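Local structure of serine acetyltransferase (Entamoeba histolytica, 3Q1X) at residues R197-V202 against I232-K237. The protein probably transfers an acetyl group to the hydroxyl of L-serine, a step of cysteine biosynthesis, as a left-handed beta-helix enzyme of the hexapeptide-repeat family. Numbering follows the deposited sequence.
Sequences RIYQSV and IGTGAK
Ile198 and Ile232 sit on neighbouring rungs of the left-handed beta-helix, joined as a parallel bridge: Ile232 N donates to Arg197 O (2.9 Å), and Ile232 O receives Tyr199 N (3.2 Å). Both isoleucines point into the coil, where Ile198 CG1 lies 4.2 Å from Ile232 CD1. Beyond the bridge each segment rounds a corner, and their type II turns, Tyr199 to Val202 and Gly233 to Ala236, stack. Gly235 N reaches Gln200 O in the carbonyl plane (3.2 Å). Val202 crosses Ile232 at about a right angle; with CG1 anti to its backbone N (chi1 160°), that methyl meets Ile232 CG2 at 3.6 Å, while Val202 CG2 nests against the carbonyl oxygens of Ile232 and Gly233. The Tyr199 ring turns an edge to the Ile232 carbonyl, CD2 3.5 Å from Ile232 O, and its OH accepts from the backbone N of His208, a serine-pocket residue, of the second subunit; a bound serine's nearest atom is about 4 Å from the Tyr199 side chain. Gln200 bends at chi2 (-87°), swinging its amide at a slant across Thr234, and NE2 bonds Thr203 OG1 of that subunit. Lys237 curls back to give NZ to Gly235 O (2.6 Å) and also bonds Asn253 of the third subunit. The isoleucines and Val202 thus contribute apolar groups to the coil's interior, whereas Tyr199, Gln200 and Lys237 tie this corner, which borders the serine site, into the trimer.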
ATOM      1  N   ARG A 197       8.148 -19.200  -4.685  1.00 19.40           N
ATOM      2  CA  ARG A 197       7.117 -18.415  -5.344  1.00 19.32           C
ATOM      3  C   ARG A 197       6.049 -18.061  -4.322  1.00 19.28           C
ATOM      4  O   ARG A 197       5.419 -18.946  -3.746  1.00 18.84           O
ATOM      5  CB  ARG A 197       6.501 -19.206  -6.500  1.00 19.49           C
ATOM      6  CG  ARG A 197       5.560 -18.410  -7.381  1.00 21.03           C
ATOM      7  CD  ARG A 197       5.073 -19.266  -8.539  1.00 23.48           C
ATOM      8  NE  ARG A 197       6.173 -19.694  -9.403  1.00 24.24           N
ATOM      9  CZ  ARG A 197       6.081 -20.615 -10.356  1.00 24.99           C
ATOM     10  NH1 ARG A 197       4.934 -21.249 -10.583  1.00 24.93           N
ATOM     11  NH2 ARG A 197       7.150 -20.912 -11.079  1.00 26.54           N
ATOM     12  N   ILE A 198       5.852 -16.766  -4.099  1.00 18.71           N
ATOM     13  CA  ILE A 198       4.961 -16.282  -3.039  1.00 19.24           C
ATOM     14  C   ILE A 198       3.908 -15.339  -3.604  1.00 19.21           C
ATOM     15  O   ILE A 198       4.228 -14.430  -4.371  1.00 20.17           O
ATOM     16  CB  ILE A 198       5.763 -15.565  -1.906  1.00 19.03           C
ATOM     17  CG1 ILE A 198       6.691 -16.554  -1.190  1.00 19.98           C
ATOM     18  CG2 ILE A 198       4.836 -14.853  -0.915  1.00 20.08           C
ATOM     19  CD1 ILE A 198       7.551 -15.933  -0.090  1.00 20.92           C
ATOM     20  N   TYR A 199       2.661 -15.550  -3.196  1.00 18.52           N
ATOM     21  CA  TYR A 199       1.544 -14.724  -3.612  1.00 17.82           C
ATOM     22  C   TYR A 199       1.110 -13.691  -2.567  1.00 17.72           C
ATOM     23  O   TYR A 199       1.623 -13.649  -1.429  1.00 17.19           O
ATOM     24  CB  TYR A 199       0.369 -15.605  -4.036  1.00 18.06           C
ATOM     25  CG  TYR A 199       0.645 -16.303  -5.331  1.00 18.08           C
ATOM     26  CD1 TYR A 199       0.331 -15.694  -6.549  1.00 18.49           C
ATOM     27  CD2 TYR A 199       1.274 -17.556  -5.355  1.00 18.36           C
ATOM     28  CE1 TYR A 199       0.610 -16.324  -7.757  1.00 17.44           C
ATOM     29  CE2 TYR A 199       1.561 -18.197  -6.566  1.00 19.32           C
ATOM     30  CZ  TYR A 199       1.219 -17.575  -7.759  1.00 20.29           C
ATOM     31  OH  TYR A 199       1.501 -18.188  -8.955  1.00 20.55           O
ATOM     32  N   GLN A 200       0.156 -12.862  -2.980  1.00 17.65           N
ATOM     33  CA  GLN A 200      -0.408 -11.807  -2.151  1.00 17.84           C
ATOM     34  C   GLN A 200      -0.857 -12.357  -0.799  1.00 18.29           C
ATOM     35  O   GLN A 200      -1.275 -13.517  -0.704  1.00 17.96           O
ATOM     36  CB  GLN A 200      -1.569 -11.111  -2.885  1.00 17.96           C
ATOM     37  CG  GLN A 200      -2.757 -12.006  -3.289  1.00 18.17           C
ATOM     38  CD  GLN A 200      -2.596 -12.681  -4.649  1.00 17.95           C
ATOM     39  OE1 GLN A 200      -1.491 -12.967  -5.087  1.00 18.75           O
ATOM     40  NE2 GLN A 200      -3.720 -12.965  -5.305  1.00 20.27           N
ATOM     41  N   SER A 201      -0.718 -11.537   0.241  1.00 18.70           N
ATOM     42  CA  SER A 201      -1.244 -11.843   1.572  1.00 19.58           C
ATOM     43  C   SER A 201      -0.618 -13.045   2.286  1.00 19.89           C
ATOM     44  O   SER A 201      -1.220 -13.597   3.219  1.00 20.67           O
ATOM     45  CB  SER A 201      -2.768 -12.012   1.491  1.00 19.46           C
ATOM     46  OG  SER A 201      -3.400 -10.756   1.337  1.00 22.37           O
ATOM     47  N   VAL A 202       0.587 -13.428   1.869  1.00 19.35           N
ATOM     48  CA  VAL A 202       1.304 -14.531   2.509  1.00 19.15           C
ATOM     49  C   VAL A 202       2.147 -14.022   3.657  1.00 19.35           C
ATOM     50  O   VAL A 202       2.918 -13.074   3.494  1.00 19.73           O
ATOM     51  CB  VAL A 202       2.188 -15.294   1.508  1.00 19.17           C
ATOM     52  CG1 VAL A 202       3.284 -16.100   2.227  1.00 18.09           C
ATOM     53  CG2 VAL A 202       1.329 -16.186   0.641  1.00 19.26           C
ATOM     54  N   ILE A 232       3.799 -20.754  -2.161  1.00 21.58           N
ATOM     55  CA  ILE A 232       2.919 -20.409  -1.055  1.00 21.66           C
ATOM     56  C   ILE A 232       1.742 -19.603  -1.575  1.00 21.75           C
ATOM     57  O   ILE A 232       1.901 -18.458  -2.007  1.00 22.08           O
ATOM     58  CB  ILE A 232       3.657 -19.660   0.082  1.00 21.56           C
ATOM     59  CG1 ILE A 232       4.939 -20.404   0.454  1.00 21.67           C
ATOM     60  CG2 ILE A 232       2.759 -19.552   1.308  1.00 21.47           C
ATOM     61  CD1 ILE A 232       5.796 -19.711   1.459  1.00 21.25           C
ATOM     62  N   GLY A 233       0.566 -20.220  -1.534  1.00 21.99           N
ATOM     63  CA  GLY A 233      -0.637 -19.662  -2.137  1.00 21.77           C
ATOM     64  C   GLY A 233      -1.212 -18.474  -1.401  1.00 21.92           C
ATOM     65  O   GLY A 233      -0.853 -18.211  -0.250  1.00 21.72           O
ATOM     66  N   THR A 234      -2.105 -17.766  -2.087  1.00 22.59           N
ATOM     67  CA  THR A 234      -2.731 -16.548  -1.589  1.00 23.54           C
ATOM     68  C   THR A 234      -3.332 -16.702  -0.196  1.00 23.24           C
ATOM     69  O   THR A 234      -4.140 -17.602   0.042  1.00 23.05           O
ATOM     70  CB  THR A 234      -3.857 -16.075  -2.526  1.00 23.73           C
ATOM     71  OG1 THR A 234      -3.442 -16.195  -3.897  1.00 25.84           O
ATOM     72  CG2 THR A 234      -4.209 -14.639  -2.210  1.00 25.52           C
ATOM     73  N   GLY A 235      -2.936 -15.813   0.714  1.00 22.96           N
ATOM     74  CA  GLY A 235      -3.532 -15.746   2.047  1.00 23.03           C
ATOM     75  C   GLY A 235      -2.972 -16.712   3.075  1.00 23.08           C
ATOM     76  O   GLY A 235      -3.378 -16.684   4.242  1.00 23.64           O
ATOM     77  N   ALA A 236      -2.040 -17.563   2.654  1.00 23.59           N
ATOM     78  CA  ALA A 236      -1.454 -18.556   3.559  1.00 23.45           C
ATOM     79  C   ALA A 236      -0.677 -17.878   4.684  1.00 23.67           C
ATOM     80  O   ALA A 236       0.095 -16.943   4.440  1.00 23.91           O
ATOM     81  CB  ALA A 236      -0.573 -19.532   2.789  1.00 23.32           C
ATOM     82  N   LYS A 237      -0.915 -18.329   5.917  1.00 23.64           N
ATOM     83  CA  LYS A 237      -0.246 -17.786   7.100  1.00 23.98           C
ATOM     84  C   LYS A 237       0.634 -18.860   7.723  1.00 24.42           C
ATOM     85  O   LYS A 237       0.141 -19.768   8.399  1.00 24.76           O
ATOM     86  CB  LYS A 237      -1.251 -17.246   8.137  1.00 23.72           C
ATOM     87  CG  LYS A 237      -2.287 -16.226   7.618  1.00 23.99           C
ATOM     88  CD  LYS A 237      -1.632 -15.089   6.838  1.00 24.70           C
ATOM     89  CE  LYS A 237      -2.647 -14.018   6.410  1.00 26.12           C
ATOM     90  NZ  LYS A 237      -3.800 -14.532   5.621  1.00 25.84           N
TER